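Long-range contact in phosphatidylinositol-specific phospholipase C (Listeria monocytogenes, PDB 2PLC), which is a bacterial phosphatidylinositol-specific phospholipase C, a single-chain protein of the TIM-barrel class that carries the X domain of this family: residues D26-T39 / I71-V85. Sequence-based numbering, arbitrary orientation.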
ATOM      1  N   ASP A  26      -7.042   2.558  -1.431  1.00 16.79           N
ATOM      2  CA  ASP A  26      -8.322   1.846  -1.438  1.00 15.23           C
ATOM      3  C   ASP A  26      -8.357   0.850  -2.602  1.00 12.80           C
ATOM      4  O   ASP A  26      -9.247   0.863  -3.457  1.00 15.86           O
ATOM      5  CB  ASP A  26      -9.476   2.840  -1.535  1.00 17.65           C
ATOM      6  CG  ASP A  26     -10.725   2.353  -0.842  1.00 22.65           C
ATOM      7  OD1 ASP A  26     -10.814   1.165  -0.451  1.00 24.21           O
ATOM      8  OD2 ASP A  26     -11.626   3.190  -0.683  1.00 25.52           O
ATOM      9  N   THR A  27      -7.343  -0.003  -2.600  1.00 15.32           N
ATOM     10  CA  THR A  27      -7.113  -1.037  -3.590  1.00 14.69           C
ATOM     11  C   THR A  27      -8.327  -1.764  -4.171  1.00 14.93           C
ATOM     12  O   THR A  27      -8.416  -1.940  -5.387  1.00 12.36           O
ATOM     13  CB  THR A  27      -6.153  -2.082  -3.002  1.00 17.67           C
ATOM     14  OG1 THR A  27      -4.965  -1.422  -2.530  1.00 16.18           O
ATOM     15  CG2 THR A  27      -5.788  -3.138  -4.052  1.00 14.46           C
ATOM     16  N   MET A  28      -9.250  -2.178  -3.302  1.00 14.23           N
ATOM     17  CA  MET A  28     -10.431  -2.942  -3.711  1.00  7.88           C
ATOM     18  C   MET A  28     -11.631  -2.181  -4.252  1.00 14.16           C
ATOM     19  O   MET A  28     -12.606  -2.803  -4.672  1.00 11.36           O
ATOM     20  CB  MET A  28     -10.909  -3.829  -2.558  1.00  7.32           C
ATOM     21  CG  MET A  28      -9.868  -4.797  -2.036  1.00  9.31           C
ATOM     22  SD  MET A  28      -9.053  -5.718  -3.354  1.00 17.98           S
ATOM     23  CE  MET A  28     -10.281  -7.003  -3.703  1.00 19.33           C
ATOM     24  N   SER A  29     -11.584  -0.854  -4.229  1.00  9.70           N
ATOM     25  CA  SER A  29     -12.706  -0.063  -4.713  1.00 13.19           C
ATOM     26  C   SER A  29     -12.755   0.096  -6.234  1.00 11.32           C
ATOM     27  O   SER A  29     -12.601   1.200  -6.768  1.00 17.82           O
ATOM     28  CB  SER A  29     -12.737   1.301  -4.031  1.00 10.23           C
ATOM     29  OG  SER A  29     -13.951   1.968  -4.324  1.00 23.74           O
ATOM     30  N   TYR A  30     -12.932  -1.024  -6.924  1.00 16.94           N
ATOM     31  CA  TYR A  30     -13.044  -1.045  -8.384  1.00 16.01           C
ATOM     32  C   TYR A  30     -14.283  -1.854  -8.737  1.00 19.09           C
ATOM     33  O   TYR A  30     -14.591  -2.081  -9.903  1.00 16.75           O
ATOM     34  CB  TYR A  30     -11.805  -1.660  -9.043  1.00 12.43           C
ATOM     35  CG  TYR A  30     -11.463  -3.047  -8.560  1.00 11.24           C
ATOM     36  CD1 TYR A  30     -12.055  -4.178  -9.134  1.00 13.12           C
ATOM     37  CD2 TYR A  30     -10.547  -3.232  -7.523  1.00 17.57           C
ATOM     38  CE1 TYR A  30     -11.739  -5.458  -8.682  1.00 17.55           C
ATOM     39  CE2 TYR A  30     -10.220  -4.506  -7.065  1.00 21.84           C
ATOM     40  CZ  TYR A  30     -10.816  -5.612  -7.646  1.00 22.77           C
ATOM     41  OH  TYR A  30     -10.465  -6.867  -7.205  1.00 23.27           O
ATOM     42  N   ASN A  31     -14.982  -2.295  -7.701  1.00 18.25           N
ATOM     43  CA  ASN A  31     -16.199  -3.067  -7.853  1.00 21.98           C
ATOM     44  C   ASN A  31     -16.913  -3.014  -6.507  1.00 20.49           C
ATOM     45  O   ASN A  31     -16.295  -2.691  -5.488  1.00 21.61           O
ATOM     46  CB  ASN A  31     -15.863  -4.512  -8.231  1.00 27.84           C
ATOM     47  CG  ASN A  31     -17.075  -5.291  -8.709  1.00 33.36           C
ATOM     48  OD1 ASN A  31     -17.998  -4.729  -9.298  1.00 29.19           O
ATOM     49  ND2 ASN A  31     -17.072  -6.597  -8.463  1.00 36.86           N
ATOM     50  N   GLY A  32     -18.206  -3.322  -6.507  1.00 15.66           N
ATOM     51  CA  GLY A  32     -18.973  -3.286  -5.274  1.00 18.47           C
ATOM     52  C   GLY A  32     -20.451  -3.562  -5.486  1.00 20.71           C
ATOM     53  O   GLY A  32     -20.872  -3.901  -6.595  1.00 21.45           O
ATOM     54  N   ASP A  33     -21.237  -3.410  -4.425  1.00 20.99           N
ATOM     55  CA  ASP A  33     -22.671  -3.656  -4.494  1.00 18.48           C
ATOM     56  C   ASP A  33     -23.460  -2.544  -5.190  1.00 23.64           C
ATOM     57  O   ASP A  33     -22.882  -1.629  -5.780  1.00 15.86           O
ATOM     58  CB  ASP A  33     -23.240  -3.948  -3.093  1.00 25.74           C
ATOM     59  CG  ASP A  33     -23.121  -2.769  -2.129  1.00 23.07           C
ATOM     60  OD1 ASP A  33     -22.879  -1.620  -2.558  1.00 20.59           O
ATOM     61  OD2 ASP A  33     -23.289  -3.004  -0.916  1.00 27.20           O
ATOM     62  N   ILE A  34     -24.782  -2.626  -5.118  1.00 14.67           N
ATOM     63  CA  ILE A  34     -25.639  -1.633  -5.747  1.00 19.69           C
ATOM     64  C   ILE A  34     -25.341  -0.208  -5.253  1.00 15.94           C
ATOM     65  O   ILE A  34     -25.418   0.745  -6.029  1.00 14.64           O
ATOM     66  CB  ILE A  34     -27.139  -1.990  -5.550  1.00 15.11           C
ATOM     67  CG1 ILE A  34     -28.024  -1.091  -6.415  1.00 18.58           C
ATOM     68  CG2 ILE A  34     -27.520  -1.903  -4.080  1.00 16.07           C
ATOM     69  CD1 ILE A  34     -27.766  -1.215  -7.922  1.00 17.56           C
ATOM     70  N   THR A  35     -24.961  -0.067  -3.983  1.00 16.52           N
ATOM     71  CA  THR A  35     -24.644   1.254  -3.430  1.00 20.37           C
ATOM     72  C   THR A  35     -23.364   1.815  -4.060  1.00 23.93           C
ATOM     73  O   THR A  35     -23.211   3.029  -4.210  1.00 25.73           O
ATOM     74  CB  THR A  35     -24.493   1.214  -1.891  1.00 22.12           C
ATOM     75  OG1 THR A  35     -25.691   0.690  -1.310  1.00 25.89           O
ATOM     76  CG2 THR A  35     -24.268   2.616  -1.336  1.00 21.11           C
ATOM     77  N   TRP A  36     -22.454   0.922  -4.435  1.00 19.82           N
ATOM     78  CA  TRP A  36     -21.205   1.324  -5.067  1.00 17.34           C
ATOM     79  C   TRP A  36     -21.476   1.922  -6.451  1.00 22.55           C
ATOM     80  O   TRP A  36     -20.869   2.924  -6.834  1.00 24.14           O
ATOM     81  CB  TRP A  36     -20.261   0.125  -5.176  1.00 12.42           C
ATOM     82  CG  TRP A  36     -18.910   0.475  -5.709  1.00 16.85           C
ATOM     83  CD1 TRP A  36     -17.847   0.970  -5.001  1.00 15.64           C
ATOM     84  CD2 TRP A  36     -18.480   0.387  -7.069  1.00 15.39           C
ATOM     85  NE1 TRP A  36     -16.784   1.202  -5.844  1.00 12.93           N
ATOM     86  CE2 TRP A  36     -17.147   0.854  -7.118  1.00 16.18           C
ATOM     87  CE3 TRP A  36     -19.090  -0.041  -8.256  1.00 19.12           C
ATOM     88  CZ2 TRP A  36     -16.420   0.907  -8.306  1.00 18.57           C
ATOM     89  CZ3 TRP A  36     -18.363   0.011  -9.436  1.00 15.55           C
ATOM     90  CH2 TRP A  36     -17.043   0.483  -9.451  1.00 15.81           C
ATOM     91  N   THR A  37     -22.399   1.317  -7.196  1.00 22.90           N
ATOM     92  CA  THR A  37     -22.735   1.812  -8.532  1.00 25.28           C
ATOM     93  C   THR A  37     -23.461   3.160  -8.459  1.00 22.97           C
ATOM     94  O   THR A  37     -23.238   4.034  -9.293  1.00 25.30           O
ATOM     95  CB  THR A  37     -23.609   0.802  -9.316  1.00 29.35           C
ATOM     96  OG1 THR A  37     -24.832   0.577  -8.607  1.00 33.24           O
ATOM     97  CG2 THR A  37     -22.878  -0.521  -9.491  1.00 16.70           C
ATOM     98  N   LEU A  38     -24.319   3.322  -7.454  1.00 18.89           N
ATOM     99  CA  LEU A  38     -25.077   4.567  -7.256  1.00 21.29           C
ATOM    100  C   LEU A  38     -24.198   5.755  -6.834  1.00 20.28           C
ATOM    101  O   LEU A  38     -24.486   6.902  -7.176  1.00 17.25           O
ATOM    102  CB  LEU A  38     -26.183   4.354  -6.212  1.00 18.27           C
ATOM    103  CG  LEU A  38     -27.299   3.369  -6.576  1.00 19.58           C
ATOM    104  CD1 LEU A  38     -28.199   3.111  -5.365  1.00 17.19           C
ATOM    105  CD2 LEU A  38     -28.096   3.925  -7.737  1.00 20.01           C
ATOM    106  N   THR A  39     -23.133   5.470  -6.088  1.00 23.47           N
ATOM    107  CA  THR A  39     -22.214   6.503  -5.609  1.00 20.59           C
ATOM    108  C   THR A  39     -20.843   6.379  -6.273  1.00 24.04           C
ATOM    109  O   THR A  39     -19.868   6.968  -5.805  1.00 27.49           O
ATOM    110  CB  THR A  39     -21.995   6.366  -4.095  1.00 19.42           C
ATOM    111  OG1 THR A  39     -21.336   5.123  -3.833  1.00 23.93           O
ATOM    112  CG2 THR A  39     -23.319   6.396  -3.346  1.00 24.35           C
ATOM    113  N   ILE A  71     -14.696  -7.023   2.539  1.00 30.27           N
ATOM    114  CA  ILE A  71     -14.056  -5.781   2.117  1.00 25.74           C
ATOM    115  C   ILE A  71     -15.096  -4.678   1.955  1.00 26.40           C
ATOM    116  O   ILE A  71     -16.106  -4.853   1.264  1.00 22.82           O
ATOM    117  CB  ILE A  71     -13.270  -5.969   0.793  1.00 26.59           C
ATOM    118  CG1 ILE A  71     -12.301  -7.156   0.913  1.00 24.67           C
ATOM    119  CG2 ILE A  71     -12.515  -4.696   0.440  1.00 20.08           C
ATOM    120  CD1 ILE A  71     -11.437  -7.144   2.162  1.00 24.38           C
ATOM    121  N   TYR A  72     -14.834  -3.540   2.593  1.00 20.94           N
ATOM    122  CA  TYR A  72     -15.752  -2.409   2.568  1.00 27.17           C
ATOM    123  C   TYR A  72     -15.128  -1.050   2.266  1.00 27.14           C
ATOM    124  O   TYR A  72     -13.911  -0.874   2.242  1.00 28.73           O
ATOM    125  CB  TYR A  72     -16.474  -2.284   3.918  1.00 27.98           C
ATOM    126  CG  TYR A  72     -17.539  -3.323   4.188  1.00 29.15           C
ATOM    127  CD1 TYR A  72     -17.202  -4.587   4.663  1.00 28.46           C
ATOM    128  CD2 TYR A  72     -18.887  -3.035   3.976  1.00 28.70           C
ATOM    129  CE1 TYR A  72     -18.180  -5.542   4.918  1.00 31.35           C
ATOM    130  CE2 TYR A  72     -19.872  -3.983   4.227  1.00 33.30           C
ATOM    131  CZ  TYR A  72     -19.510  -5.233   4.695  1.00 26.58           C
ATOM    132  OH  TYR A  72     -20.475  -6.181   4.931  1.00 40.55           O
ATOM    133  N   HIS A  73     -16.020  -0.095   2.049  1.00 28.70           N
ATOM    134  CA  HIS A  73     -15.683   1.295   1.807  1.00 25.24           C
ATOM    135  C   HIS A  73     -16.793   1.972   2.595  1.00 25.53           C
ATOM    136  O   HIS A  73     -17.815   2.379   2.038  1.00 25.28           O
ATOM    137  CB  HIS A  73     -15.785   1.643   0.328  1.00 23.11           C
ATOM    138  CG  HIS A  73     -15.441   3.069   0.028  1.00 28.49           C
ATOM    139  ND1 HIS A  73     -16.311   4.113   0.257  1.00 29.32           N
ATOM    140  CD2 HIS A  73     -14.311   3.625  -0.464  1.00 22.65           C
ATOM    141  CE1 HIS A  73     -15.729   5.250  -0.080  1.00 25.22           C
ATOM    142  NE2 HIS A  73     -14.514   4.981  -0.521  1.00 28.90           N
ATOM    143  N   GLY A  74     -16.612   2.019   3.910  1.00 21.01           N
ATOM    144  CA  GLY A  74     -17.625   2.591   4.774  1.00 20.84           C
ATOM    145  C   GLY A  74     -18.780   1.605   4.809  1.00 23.66           C
ATOM    146  O   GLY A  74     -18.577   0.420   5.083  1.00 32.90           O
ATOM    147  N   PRO A  75     -20.002   2.056   4.500  1.00 26.01           N
ATOM    148  CA  PRO A  75     -21.191   1.200   4.496  1.00 28.03           C
ATOM    149  C   PRO A  75     -21.349   0.457   3.170  1.00 29.95           C
ATOM    150  O   PRO A  75     -22.321  -0.270   2.965  1.00 32.69           O
ATOM    151  CB  PRO A  75     -22.315   2.208   4.685  1.00 31.54           C
ATOM    152  CG  PRO A  75     -21.821   3.378   3.880  1.00 29.94           C
ATOM    153  CD  PRO A  75     -20.362   3.469   4.260  1.00 26.85           C
ATOM    154  N   ILE A  76     -20.396   0.665   2.268  1.00 26.46           N
ATOM    155  CA  ILE A  76     -20.427   0.056   0.948  1.00 20.99           C
ATOM    156  C   ILE A  76     -19.627  -1.239   0.864  1.00 26.23           C
ATOM    157  O   ILE A  76     -18.417  -1.248   1.094  1.00 24.68           O
ATOM    158  CB  ILE A  76     -19.903   1.054  -0.106  1.00 22.49           C
ATOM    159  CG1 ILE A  76     -20.800   2.291  -0.133  1.00 20.02           C
ATOM    160  CG2 ILE A  76     -19.844   0.414  -1.485  1.00 23.52           C
ATOM    161  CD1 ILE A  76     -20.261   3.405  -0.990  1.00 24.37           C
ATOM    162  N   PHE A  77     -20.323  -2.333   0.557  1.00 23.82           N
ATOM    163  CA  PHE A  77     -19.696  -3.642   0.401  1.00 20.82           C
ATOM    164  C   PHE A  77     -19.012  -3.646  -0.965  1.00 22.69           C
ATOM    165  O   PHE A  77     -19.623  -3.266  -1.965  1.00 21.72           O
ATOM    166  CB  PHE A  77     -20.765  -4.735   0.466  1.00 21.57           C
ATOM    167  CG  PHE A  77     -20.245  -6.123   0.202  1.00 25.58           C
ATOM    168  CD1 PHE A  77     -19.043  -6.558   0.758  1.00 19.40           C
ATOM    169  CD2 PHE A  77     -20.965  -7.002  -0.601  1.00 19.13           C
ATOM    170  CE1 PHE A  77     -18.568  -7.842   0.518  1.00 19.57           C
ATOM    171  CE2 PHE A  77     -20.497  -8.290  -0.848  1.00 27.54           C
ATOM    172  CZ  PHE A  77     -19.293  -8.711  -0.285  1.00 23.02           C
ATOM    173  N   LEU A  78     -17.756  -4.088  -1.010  1.00 23.55           N
ATOM    174  CA  LEU A  78     -17.007  -4.106  -2.260  1.00 14.47           C
ATOM    175  C   LEU A  78     -16.966  -5.438  -3.009  1.00 18.52           C
ATOM    176  O   LEU A  78     -16.092  -5.649  -3.845  1.00 21.48           O
ATOM    177  CB  LEU A  78     -15.588  -3.575  -2.033  1.00 19.25           C
ATOM    178  CG  LEU A  78     -15.472  -2.130  -1.526  1.00 13.99           C
ATOM    179  CD1 LEU A  78     -14.013  -1.745  -1.405  1.00 18.78           C
ATOM    180  CD2 LEU A  78     -16.184  -1.178  -2.471  1.00 14.42           C
ATOM    181  N   ASN A  79     -17.923  -6.323  -2.735  1.00 18.07           N
ATOM    182  CA  ASN A  79     -17.984  -7.628  -3.404  1.00 22.73           C
ATOM    183  C   ASN A  79     -16.669  -8.404  -3.362  1.00 22.34           C
ATOM    184  O   ASN A  79     -16.207  -8.934  -4.379  1.00 21.79           O
ATOM    185  CB  ASN A  79     -18.458  -7.477  -4.857  1.00 20.70           C
ATOM    186  CG  ASN A  79     -19.951  -7.234  -4.962  1.00 25.18           C
ATOM    187  OD1 ASN A  79     -20.605  -6.878  -3.981  1.00 28.57           O
ATOM    188  ND2 ASN A  79     -20.500  -7.434  -6.153  1.00 21.42           N
ATOM    189  N   ALA A  80     -16.065  -8.443  -2.179  1.00 19.50           N
ATOM    190  CA  ALA A  80     -14.808  -9.150  -1.972  1.00 20.30           C
ATOM    191  C   ALA A  80     -14.694  -9.522  -0.500  1.00 18.75           C
ATOM    192  O   ALA A  80     -15.319  -8.899   0.355  1.00 15.60           O
ATOM    193  CB  ALA A  80     -13.625  -8.276  -2.395  1.00 15.07           C
ATOM    194  N   SER A  81     -13.921 -10.563  -0.216  1.00 21.34           N
ATOM    195  CA  SER A  81     -13.715 -11.017   1.156  1.00 17.88           C
ATOM    196  C   SER A  81     -12.219 -11.019   1.435  1.00 22.29           C
ATOM    197  O   SER A  81     -11.400 -11.037   0.509  1.00 17.63           O
ATOM    198  CB  SER A  81     -14.287 -12.424   1.348  1.00 20.32           C
ATOM    199  OG  SER A  81     -13.733 -13.334   0.407  1.00 17.93           O
ATOM    200  N   LEU A  82     -11.858 -10.989   2.710  1.00 24.90           N
ATOM    201  CA  LEU A  82     -10.450 -10.989   3.078  1.00 24.94           C
ATOM    202  C   LEU A  82      -9.787 -12.291   2.633  1.00 19.25           C
ATOM    203  O   LEU A  82      -8.649 -12.283   2.172  1.00 26.08           O
ATOM    204  CB  LEU A  82     -10.290 -10.769   4.583  1.00 22.20           C
ATOM    205  CG  LEU A  82      -8.871 -10.460   5.058  1.00 22.55           C
ATOM    206  CD1 LEU A  82      -8.277  -9.325   4.235  1.00 23.05           C
ATOM    207  CD2 LEU A  82      -8.885 -10.110   6.533  1.00 24.15           C
ATOM    208  N   SER A  83     -10.525 -13.397   2.717  1.00 17.86           N
ATOM    209  CA  SER A  83     -10.007 -14.700   2.307  1.00 17.82           C
ATOM    210  C   SER A  83      -9.703 -14.677   0.818  1.00 22.35           C
ATOM    211  O   SER A  83      -8.711 -15.259   0.368  1.00 27.02           O
ATOM    212  CB  SER A  83     -11.011 -15.814   2.621  1.00 24.04           C
ATOM    213  OG  SER A  83     -12.227 -15.626   1.919  1.00 34.53           O
ATOM    214  N   GLY A  84     -10.545 -13.972   0.065  1.00 21.80           N
ATOM    215  CA  GLY A  84     -10.346 -13.866  -1.371  1.00 20.80           C
ATOM    216  C   GLY A  84      -9.094 -13.069  -1.666  1.00 17.93           C
ATOM    217  O   GLY A  84      -8.282 -13.449  -2.517  1.00 25.80           O
ATOM    218  N   VAL A  85      -8.934 -11.961  -0.947  1.00 15.90           N
ATOM    219  CA  VAL A  85      -7.771 -11.089  -1.100  1.00 14.19           C
ATOM    220  C   VAL A  85      -6.488 -11.855  -0.757  1.00 10.56           C
ATOM    221  O   VAL A  85      -5.531 -11.846  -1.532  1.00 19.21           O
ATOM    222  CB  VAL A  85      -7.896  -9.835  -0.194  1.00 16.35           C
ATOM    223  CG1 VAL A  85      -6.622  -9.014  -0.239  1.00 12.90           C
ATOM    224  CG2 VAL A  85      -9.067  -8.988  -0.646  1.00 14.89           C
TER
HETATM  225  O   HOH W   1     -13.662  -5.488  -5.277  1.00 29.93           O
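Leu78 and Met28 carry much of the tightly packed part of this contact. Leu78 reaches segment 26-39 with both methyls. CD1 lies 3.9 Å from Met28 CB. CD2 lies 3.7 Å from Trp36 CD1. Met28 is bent at chi2 and chi3. The bend carries its CE in among the apolar side chains, 3.8 Å from both Ala80 CB and Val85 CG2. Its CB meets Ile71 CG2, and these two side chains cross at about a right angle. Ile76 continues the apolar row, with CG2 at the edge of the Trp36 ring and CG1 against the Thr35 methyl.

The polar link joins the backbone of Asp33 to Phe77 and adds the Asp33 carboxylate. Asp33 N donates to Phe77 O (2.9 Å, N-H...O 155°), and Phe77 N returns a weak bond to Asp33 OD2. Asp33 is also the N-cap of helix 34-38, its OD1 accepting from Trp36 N and, weakly, from Thr35 N. One carboxylate thus serves both the helix start and the strand 76-78. Gly32 lets the chains come close, its CA 3.7 Å from Leu78 CA. A water bridges Met28 O and Leu78 O.

The Asn79 side is looser. This exposed residue sits where the chain turns a corner, and its amide stands nearly perpendicular to that of Asn31 (83°), with Asn31 ND2 4.0 Å from Asn79 CB.

The hairpin 71-78, closed by a type II' turn, thus packs against the loop that follows strand 20-24 and the short helix 34-38. Helix 34-38 runs across strand 76-78 at 105°. Among the neighbours, Ile63 of strand 60-65 touches Met28 and Ile71, and Leu50 of helix 50-55 touches Met28 and Val85.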